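Local atomic coordinates of replicative DNA helicase (PDB entry 6RIX), a protein that probably excises itself by protein splicing, as an intein embedded in a helicase that uses ATP to unwind DNA. Residues G18-G23 with R123-D128; E50-D55 with I111-R116; A3-L8 with A118-R123. One frame throughout, in Å; residues are numbered along the deposited sequence.

Contact 1 (G18-G23 with R123-D128)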
loop_
_atom_site.group_PDB
_atom_site.type_symbol
_atom_site.label_atom_id
_atom_site.label_comp_id
_atom_site.label_asym_id
_atom_site.label_seq_id
_atom_site.Cartn_x
_atom_site.Cartn_y
_atom_site.Cartn_z
ATOM N N GLY B 18 -10.013 6.406 1.338
ATOM C CA GLY B 18 -11.335 6.612 1.885
ATOM C C GLY B 18 -12.427 6.672 0.841
ATOM O O GLY B 18 -13.590 6.409 1.156
ATOM N N ASP B 19 -12.082 7.022 -0.396
ATOM C CA ASP B 19 -13.074 7.203 -1.448
ATOM C C ASP B 19 -13.191 5.991 -2.369
ATOM O O ASP B 19 -13.913 6.057 -3.366
ATOM C CB ASP B 19 -12.747 8.460 -2.264
ATOM C CG ASP B 19 -13.415 9.715 -1.707
ATOM O OD1 ASP B 19 -14.244 9.600 -0.786
ATOM O OD2 ASP B 19 -13.105 10.822 -2.192
ATOM N N VAL B 20 -12.510 4.876 -2.057
ATOM C CA VAL B 20 -12.527 3.707 -2.940
ATOM C C VAL B 20 -13.812 2.915 -2.747
ATOM O O VAL B 20 -14.238 2.647 -1.619
ATOM C CB VAL B 20 -11.298 2.819 -2.686
ATOM C CG1 VAL B 20 -11.381 1.564 -3.541
ATOM C CG2 VAL B 20 -10.049 3.579 -3.009
ATOM N N ALA B 21 -14.427 2.508 -3.855
ATOM C CA ALA B 21 -15.616 1.671 -3.803
ATOM C C ALA B 21 -15.416 0.424 -4.651
ATOM O O ALA B 21 -14.587 0.395 -5.561
ATOM C CB ALA B 21 -16.855 2.434 -4.283
ATOM N N VAL B 22 -16.190 -0.617 -4.336
ATOM C CA VAL B 22 -16.201 -1.815 -5.166
ATOM C C VAL B 22 -16.467 -1.416 -6.604
ATOM O O VAL B 22 -17.359 -0.610 -6.880
ATOM C CB VAL B 22 -17.262 -2.811 -4.663
ATOM C CG1 VAL B 22 -17.435 -3.934 -5.669
ATOM C CG2 VAL B 22 -16.865 -3.364 -3.313
ATOM N N GLY B 23 -15.676 -1.966 -7.532
ATOM C CA GLY B 23 -15.833 -1.671 -8.936
ATOM C C GLY B 23 -14.945 -0.567 -9.474
ATOM O O GLY B 23 -14.787 -0.462 -10.695
ATOM N N ARG B 123 -8.502 1.193 6.023
ATOM C CA ARG B 123 -9.403 0.437 5.169
ATOM C C ARG B 123 -8.599 -0.532 4.305
ATOM O O ARG B 123 -7.465 -0.242 3.919
ATOM C CB ARG B 123 -10.194 1.423 4.298
ATOM C CG ARG B 123 -11.262 0.849 3.477
ATOM C CD ARG B 123 -12.363 1.879 3.347
ATOM N NE ARG B 123 -13.400 1.372 2.479
ATOM C CZ ARG B 123 -13.680 1.874 1.289
ATOM N NH1 ARG B 123 -13.001 2.922 0.827
ATOM N NH2 ARG B 123 -14.643 1.328 0.567
ATOM N N CYS B 124 -9.192 -1.688 4.010
ATOM C CA CYS B 124 -8.593 -2.700 3.146
ATOM C C CYS B 124 -9.353 -2.770 1.831
ATOM O O CYS B 124 -10.583 -2.660 1.815
ATOM C CB CYS B 124 -8.622 -4.080 3.803
ATOM S SG CYS B 124 -7.183 -4.486 4.778
ATOM N N VAL B 125 -8.621 -2.972 0.730
ATOM C CA VAL B 125 -9.218 -3.228 -0.574
ATOM C C VAL B 125 -8.588 -4.485 -1.158
ATOM O O VAL B 125 -7.408 -4.778 -0.934
ATOM C CB VAL B 125 -9.056 -2.052 -1.564
ATOM C CG1 VAL B 125 -9.818 -0.832 -1.088
ATOM C CG2 VAL B 125 -7.581 -1.730 -1.781
ATOM N N GLU B 126 -9.389 -5.229 -1.915
ATOM C CA GLU B 126 -8.931 -6.387 -2.676
ATOM C C GLU B 126 -9.106 -6.072 -4.150
ATOM O O GLU B 126 -10.173 -5.606 -4.555
ATOM C CB GLU B 126 -9.729 -7.639 -2.339
ATOM C CG GLU B 126 -9.914 -7.935 -0.873
ATOM C CD GLU B 126 -10.274 -9.389 -0.647
ATOM O OE1 GLU B 126 -11.283 -9.652 0.044
ATOM O OE2 GLU B 126 -9.557 -10.268 -1.175
ATOM N N VAL B 127 -8.068 -6.320 -4.944
ATOM C CA VAL B 127 -8.119 -6.053 -6.375
ATOM C C VAL B 127 -8.041 -7.377 -7.110
ATOM O O VAL B 127 -7.637 -8.404 -6.555
ATOM C CB VAL B 127 -7.001 -5.092 -6.828
ATOM C CG1 VAL B 127 -7.249 -3.683 -6.247
ATOM C CG2 VAL B 127 -5.632 -5.640 -6.427
ATOM N N ASP B 128 -8.448 -7.361 -8.379
ATOM C CA ASP B 128 -8.604 -8.605 -9.112
ATOM C C ASP B 128 -7.344 -9.030 -9.865
ATOM O O ASP B 128 -7.405 -9.984 -10.645
ATOM C CB ASP B 128 -9.797 -8.519 -10.068
ATOM C CG ASP B 128 -9.632 -7.462 -11.135
ATOM O OD1 ASP B 128 -8.585 -6.791 -11.175
ATOM O OD2 ASP B 128 -10.565 -7.307 -11.950
#
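R123 drives the end of its guanidinium at the backbone of V20, and both terminal nitrogens close on a single carbonyl oxygen. R123 NH2 lies 2.6 Å from V20 O and R123 NH1 2.8 Å from it, the latter in the carbonyl plane and on a lone pair. Because both nitrogens share one oxygen, neither N-H points straight at it, but together they fix the rotation of the group. Arginine suits this place because its long chain, leaving with CG anti to the backbone N (chi1 -173°) and bending at chi2, spans the gap to the loop; NE bonds to T40 O, and NH1 makes a further weak bond to M17 O. Beside this polar grip the packing is apolar: V20 CG1 meets V125 CG1 at 3.8 Å, two buried branched side chains crossing at about a right angle. The outer side is looser. D19 and A21 point away into exposed positions, and the carboxylate of D19 does not reach the arginine. The strand 122-127 runs between strands 2-3 and 33-39 in an antiparallel sheet, and the residues 18-23 lead from strand 13-16 to strand 25-27, at the far edge of that sheet.

Contact 2 (E50-D55 with I111-R116)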
loop_
_atom_site.group_PDB
_atom_site.type_symbol
_atom_site.label_atom_id
_atom_site.label_comp_id
_atom_site.label_asym_id
_atom_site.label_seq_id
_atom_site.Cartn_x
_atom_site.Cartn_y
_atom_site.Cartn_z
ATOM N N GLU B 50 4.036 4.144 10.315
ATOM C CA GLU B 50 4.381 5.069 9.243
ATOM C C GLU B 50 5.549 4.477 8.462
ATOM O O GLU B 50 6.613 4.230 9.032
ATOM C CB GLU B 50 4.737 6.443 9.813
ATOM C CG GLU B 50 5.182 7.439 8.772
ATOM C CD GLU B 50 5.462 8.816 9.348
ATOM O OE1 GLU B 50 4.605 9.345 10.082
ATOM O OE2 GLU B 50 6.549 9.367 9.066
ATOM N N VAL B 51 5.349 4.214 7.172
ATOM C CA VAL B 51 6.391 3.647 6.323
ATOM C C VAL B 51 6.887 4.728 5.371
ATOM O O VAL B 51 6.103 5.293 4.600
ATOM C CB VAL B 51 5.890 2.418 5.550
ATOM C CG1 VAL B 51 7.061 1.723 4.873
ATOM C CG2 VAL B 51 5.171 1.458 6.486
ATOM N N GLU B 52 8.185 5.019 5.429
ATOM C CA GLU B 52 8.822 6.012 4.571
ATOM C C GLU B 52 9.715 5.301 3.566
ATOM O O GLU B 52 10.537 4.453 3.940
ATOM C CB GLU B 52 9.638 7.013 5.393
ATOM C CG GLU B 52 10.318 8.079 4.545
ATOM C CD GLU B 52 10.785 9.272 5.356
ATOM O OE1 GLU B 52 10.382 9.390 6.535
ATOM O OE2 GLU B 52 11.554 10.093 4.806
ATOM N N PHE B 53 9.545 5.642 2.296
ATOM C CA PHE B 53 10.286 5.024 1.212
ATOM C C PHE B 53 11.336 5.986 0.672
ATOM O O PHE B 53 11.269 7.199 0.894
ATOM C CB PHE B 53 9.324 4.588 0.106
ATOM C CG PHE B 53 8.323 3.577 0.572
ATOM C CD1 PHE B 53 8.638 2.225 0.561
ATOM C CD2 PHE B 53 7.093 3.977 1.068
ATOM C CE1 PHE B 53 7.735 1.285 1.003
ATOM C CE2 PHE B 53 6.183 3.034 1.520
ATOM C CZ PHE B 53 6.503 1.688 1.476
ATOM N N SER B 54 12.303 5.424 -0.063
ATOM C CA SER B 54 13.460 6.188 -0.524
ATOM C C SER B 54 13.095 7.295 -1.507
ATOM O O SER B 54 13.903 8.207 -1.723
ATOM C CB SER B 54 14.487 5.256 -1.174
ATOM O OG SER B 54 13.895 4.506 -2.222
ATOM N N ASP B 55 11.923 7.234 -2.115
ATOM C CA ASP B 55 11.489 8.245 -3.070
ATOM C C ASP B 55 10.773 9.420 -2.414
ATOM O O ASP B 55 10.331 10.330 -3.121
ATOM C CB ASP B 55 10.569 7.611 -4.113
ATOM C CG ASP B 55 9.235 7.157 -3.519
ATOM O OD1 ASP B 55 9.148 6.996 -2.286
ATOM O OD2 ASP B 55 8.271 6.960 -4.288
ATOM N N ILE B 111 12.968 0.811 1.547
ATOM C CA ILE B 111 12.358 1.240 2.799
ATOM C C ILE B 111 13.408 2.035 3.568
ATOM O O ILE B 111 14.533 1.565 3.781
ATOM C CB ILE B 111 11.843 0.042 3.616
ATOM C CG1 ILE B 111 10.472 -0.406 3.101
ATOM C CG2 ILE B 111 11.712 0.406 5.103
ATOM C CD1 ILE B 111 10.524 -1.297 1.877
ATOM N N GLU B 112 13.052 3.261 3.943
ATOM C CA GLU B 112 13.922 4.096 4.757
ATOM C C GLU B 112 13.640 3.920 6.240
ATOM O O GLU B 112 14.573 3.931 7.050
ATOM C CB GLU B 112 13.770 5.566 4.363
ATOM C CG GLU B 112 14.259 5.888 2.964
ATOM C CD GLU B 112 15.767 5.715 2.792
ATOM O OE1 GLU B 112 16.496 5.680 3.809
ATOM O OE2 GLU B 112 16.224 5.627 1.632
ATOM N N SER B 113 12.374 3.750 6.610
ATOM C CA SER B 113 12.024 3.544 8.009
ATOM C C SER B 113 10.595 3.047 8.092
ATOM O O SER B 113 9.779 3.290 7.203
ATOM C CB SER B 113 12.189 4.823 8.839
ATOM O OG SER B 113 11.369 5.865 8.353
ATOM N N ALA B 114 10.312 2.342 9.181
ATOM C CA ALA B 114 8.962 1.896 9.505
ATOM C C ALA B 114 8.834 2.019 11.013
ATOM O O ALA B 114 9.512 1.302 11.755
ATOM C CB ALA B 114 8.716 0.456 9.042
ATOM N N ARG B 115 7.987 2.937 11.465
ATOM C CA ARG B 115 7.871 3.268 12.870
ATOM C C ARG B 115 6.414 3.190 13.292
ATOM O O ARG B 115 5.524 3.598 12.543
ATOM C CB ARG B 115 8.402 4.682 13.163
ATOM C CG ARG B 115 9.775 4.988 12.586
ATOM C CD ARG B 115 10.869 4.857 13.635
ATOM N NE ARG B 115 11.299 3.472 13.806
ATOM C CZ ARG B 115 12.076 3.043 14.795
ATOM N NH1 ARG B 115 12.515 3.892 15.717
ATOM N NH2 ARG B 115 12.412 1.761 14.864
ATOM N N ARG B 116 6.185 2.679 14.497
ATOM C CA ARG B 116 4.847 2.706 15.067
ATOM C C ARG B 116 4.419 4.148 15.310
ATOM O O ARG B 116 5.202 4.969 15.792
ATOM C CB ARG B 116 4.817 1.918 16.373
ATOM C CG ARG B 116 3.475 1.923 17.044
ATOM C CD ARG B 116 2.596 0.817 16.501
ATOM N NE ARG B 116 1.318 0.784 17.200
ATOM C CZ ARG B 116 1.129 0.221 18.390
ATOM N NH1 ARG B 116 2.138 -0.380 19.014
ATOM N NH2 ARG B 116 -0.074 0.255 18.955
HETATM O O HOH W 1 8.756 5.917 9.618
#
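A classic beta bulge, in which two residues of one strand, E112 and S113, stand opposite the single E52, interrupts the antiparallel pairing of strands 48-53 and 106-117, whose axes here run at 168° to each other. Before the bulge the ladder is regular. E50 N donates to R115 O at 2.7 Å, nearly end-on to the carbonyl, and R115 N returns a bond to E50 O; E52 N then binds S113 O at 2.9 Å. At the bulge E52 O takes two N-H groups, that of E112 at 2.8 Å and, weakly, that of S113. E112 pays for the extra residue with a helix-like psi of -37°, and the register shifts by one before F53 meets I111.

The pairing sorts side chains by polarity. V51 and A114 share one face and both pack on L79, where apolar groups are in place. F53 and I111 lie side by side, with F53 CE1 3.8 Å from I111 CG1, and the phenylalanine ring also meets W67. The other face carries E50, E52, S113 and R115. There a water bridges side chain and backbone, 2.9 Å from S113 OG and 2.8 Å from E50 O. In E112, chi1 sets CG against S54, and the bend at chi2 (-66°) brings E112 OE2 to 3.3 Å from S54 CB; S54 OG itself bonds to Q110 N.

E50 O is thus held by both a strand N-H and a water. The like charges of E52 and E112, 6.7 Å apart at E52 OE2 and E112 OE1, are probably eased by solvent, since E112 is exposed and E52 partly so. Backbone bonds and apolar packing therefore hold the pair, with no salt bridge across it.

Contact 3 (A3-L8 with A118-R123); sequences ALYTPL and ASVPVR
L4 crosses P121 at about a right angle, its CG and CD1 against the proline CB, with L4 CD1 3.8 Å from P121 CB, while its other methyl, L4 CD2, reaches R123 CB at 3.9 Å. A leucine fits here because its forked end can touch the rigid proline with one branch and the aliphatic root of the arginine with the other. The backbones meet beside it: L4 N donates to P121 O at 3.3 Å, tilted 33° from the carbonyl plane, and a water lies 3.1 Å from L4 N and 2.8 Å from P121 O. Proline has no N-H to give, but its carbonyl takes both the L4 N-H and the water.

Further along the segment, V120 CG2 packs 3.9 Å from A3 CB and approaches the hydroxyl end of Y5. The small A3 CB rests over one face of the tyrosine ring, offset toward its rim; chi1 of 50° sets Y5 CG between the backbone N and the carbonyl carbon. A3 to T6 form a type I turn, in which A3 O accepts from T6 N at 3.0 Å and from T6 OG1 at 2.7 Å.

A3, Y5 and V120 all pack on V60 of strand 58-62. In this all-beta chain, consistent with the Hint fold of inteins, A3 and V122 form an antiparallel non-hydrogen-bonded pair, V122 CG1 beside A3 N, joining strand 2-3, outermost in its sheet, to strand 122-127.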
loop_
_atom_site.group_PDB
_atom_site.type_symbol
_atom_site.label_atom_id
_atom_site.label_comp_id
_atom_site.label_asym_id
_atom_site.label_seq_id
_atom_site.Cartn_x
_atom_site.Cartn_y
_atom_site.Cartn_z
ATOM N N ALA B 3 -4.235 4.027 5.684
ATOM C CA ALA B 3 -4.936 5.212 6.167
ATOM C C ALA B 3 -5.911 5.734 5.114
ATOM O O ALA B 3 -5.638 5.679 3.913
ATOM C CB ALA B 3 -3.920 6.304 6.511
ATOM N N LEU B 4 -7.051 6.279 5.575
ATOM C CA LEU B 4 -8.051 6.808 4.642
ATOM C C LEU B 4 -7.490 7.930 3.779
ATOM O O LEU B 4 -7.978 8.153 2.664
ATOM C CB LEU B 4 -9.273 7.336 5.396
ATOM C CG LEU B 4 -9.981 6.389 6.360
ATOM C CD1 LEU B 4 -11.281 7.038 6.855
ATOM C CD2 LEU B 4 -10.230 5.062 5.683
ATOM N N TYR B 5 -6.504 8.668 4.280
ATOM C CA TYR B 5 -5.966 9.788 3.529
ATOM C C TYR B 5 -4.893 9.377 2.534
ATOM O O TYR B 5 -4.321 10.247 1.872
ATOM C CB TYR B 5 -5.419 10.860 4.479
ATOM C CG TYR B 5 -4.469 10.389 5.573
ATOM C CD1 TYR B 5 -3.196 9.928 5.266
ATOM C CD2 TYR B 5 -4.832 10.463 6.910
ATOM C CE1 TYR B 5 -2.326 9.516 6.264
ATOM C CE2 TYR B 5 -3.967 10.065 7.913
ATOM C CZ TYR B 5 -2.716 9.589 7.576
ATOM O OH TYR B 5 -1.848 9.192 8.566
ATOM N N THR B 6 -4.623 8.091 2.393
ATOM C CA THR B 6 -3.605 7.648 1.444
ATOM C C THR B 6 -4.054 7.938 0.014
ATOM O O THR B 6 -5.111 7.457 -0.406
ATOM C CB THR B 6 -3.325 6.156 1.588
ATOM O OG1 THR B 6 -3.068 5.827 2.960
ATOM C CG2 THR B 6 -2.092 5.792 0.780
ATOM N N PRO B 7 -3.296 8.693 -0.767
ATOM C CA PRO B 7 -3.663 8.871 -2.176
ATOM C C PRO B 7 -3.305 7.618 -2.960
ATOM O O PRO B 7 -2.269 6.989 -2.721
ATOM C CB PRO B 7 -2.829 10.083 -2.615
ATOM C CG PRO B 7 -1.654 10.078 -1.708
ATOM C CD PRO B 7 -2.076 9.426 -0.401
ATOM N N LEU B 8 -4.202 7.237 -3.873
ATOM C CA LEU B 8 -4.011 6.076 -4.726
ATOM C C LEU B 8 -4.171 6.502 -6.180
ATOM O O LEU B 8 -5.163 7.163 -6.524
ATOM C CB LEU B 8 -5.027 4.970 -4.393
ATOM C CG LEU B 8 -5.170 4.566 -2.922
ATOM C CD1 LEU B 8 -6.319 3.566 -2.751
ATOM C CD2 LEU B 8 -3.865 3.971 -2.399
ATOM N N ALA B 118 0.582 6.735 16.114
ATOM C CA ALA B 118 -0.756 6.682 16.684
ATOM C C ALA B 118 -1.738 6.140 15.654
ATOM O O ALA B 118 -1.579 6.339 14.452
ATOM C CB ALA B 118 -1.197 8.061 17.162
ATOM N N SER B 119 -2.760 5.448 16.145
ATOM C CA SER B 119 -3.722 4.800 15.269
ATOM C C SER B 119 -4.552 5.841 14.521
ATOM O O SER B 119 -4.940 6.866 15.083
ATOM C CB SER B 119 -4.633 3.886 16.090
ATOM O OG SER B 119 -5.650 3.320 15.282
ATOM N N VAL B 120 -4.803 5.582 13.240
ATOM C CA VAL B 120 -5.739 6.375 12.448
ATOM C C VAL B 120 -6.709 5.414 11.778
ATOM O O VAL B 120 -6.417 4.213 11.644
ATOM C CB VAL B 120 -5.010 7.242 11.391
ATOM C CG1 VAL B 120 -4.026 8.207 12.052
ATOM C CG2 VAL B 120 -4.327 6.359 10.349
ATOM N N PRO B 121 -7.871 5.905 11.340
ATOM C CA PRO B 121 -8.787 5.034 10.592
ATOM C C PRO B 121 -8.109 4.464 9.348
ATOM O O PRO B 121 -7.367 5.163 8.653
ATOM C CB PRO B 121 -9.952 5.967 10.228
ATOM C CG PRO B 121 -9.886 7.081 11.223
ATOM C CD PRO B 121 -8.438 7.248 11.571
ATOM N N VAL B 122 -8.362 3.176 9.070
ATOM C CA VAL B 122 -7.784 2.488 7.920
ATOM C C VAL B 122 -8.854 1.656 7.221
ATOM O O VAL B 122 -9.949 1.428 7.742
ATOM C CB VAL B 122 -6.593 1.580 8.302
ATOM C CG1 VAL B 122 -5.444 2.401 8.885
ATOM C CG2 VAL B 122 -7.042 0.475 9.271
ATOM N N ARG B 123 -8.502 1.193 6.023
ATOM C CA ARG B 123 -9.403 0.437 5.169
ATOM C C ARG B 123 -8.599 -0.532 4.305
ATOM O O ARG B 123 -7.465 -0.242 3.919
ATOM C CB ARG B 123 -10.194 1.423 4.298
ATOM C CG ARG B 123 -11.262 0.849 3.477
ATOM C CD ARG B 123 -12.363 1.879 3.347
ATOM N NE ARG B 123 -13.400 1.372 2.479
ATOM C CZ ARG B 123 -13.680 1.874 1.289
ATOM N NH1 ARG B 123 -13.001 2.922 0.827
ATOM N NH2 ARG B 123 -14.643 1.328 0.567
HETATM O O HOH W 2 -7.042 7.895 8.191
#

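How the contacts relate
Contacts 1 and 3 are neighbours that share R123 and strand 122-127, with centres about 13 Å apart. They touch directly: G18 N and L4 O lie 3.0 Å apart, a probable hydrogen bond, and V20 CG2 packs on L8 CD1 at 3.7 Å. Contact 2 stands on the opposite side of the chain's centre from contact 1, about 23 Å between centres and about 13 Å between nearest atoms. It adjoins contact 3 only through the sequence, where strand 106-117 passes into the residues 118-123. In inteins the splicing chemistry takes place at the chain ends; strand 122-127 lies beside both here, since C124 touches A1 and V127 N bonds to the side-chain OD1 of N145, the last residue.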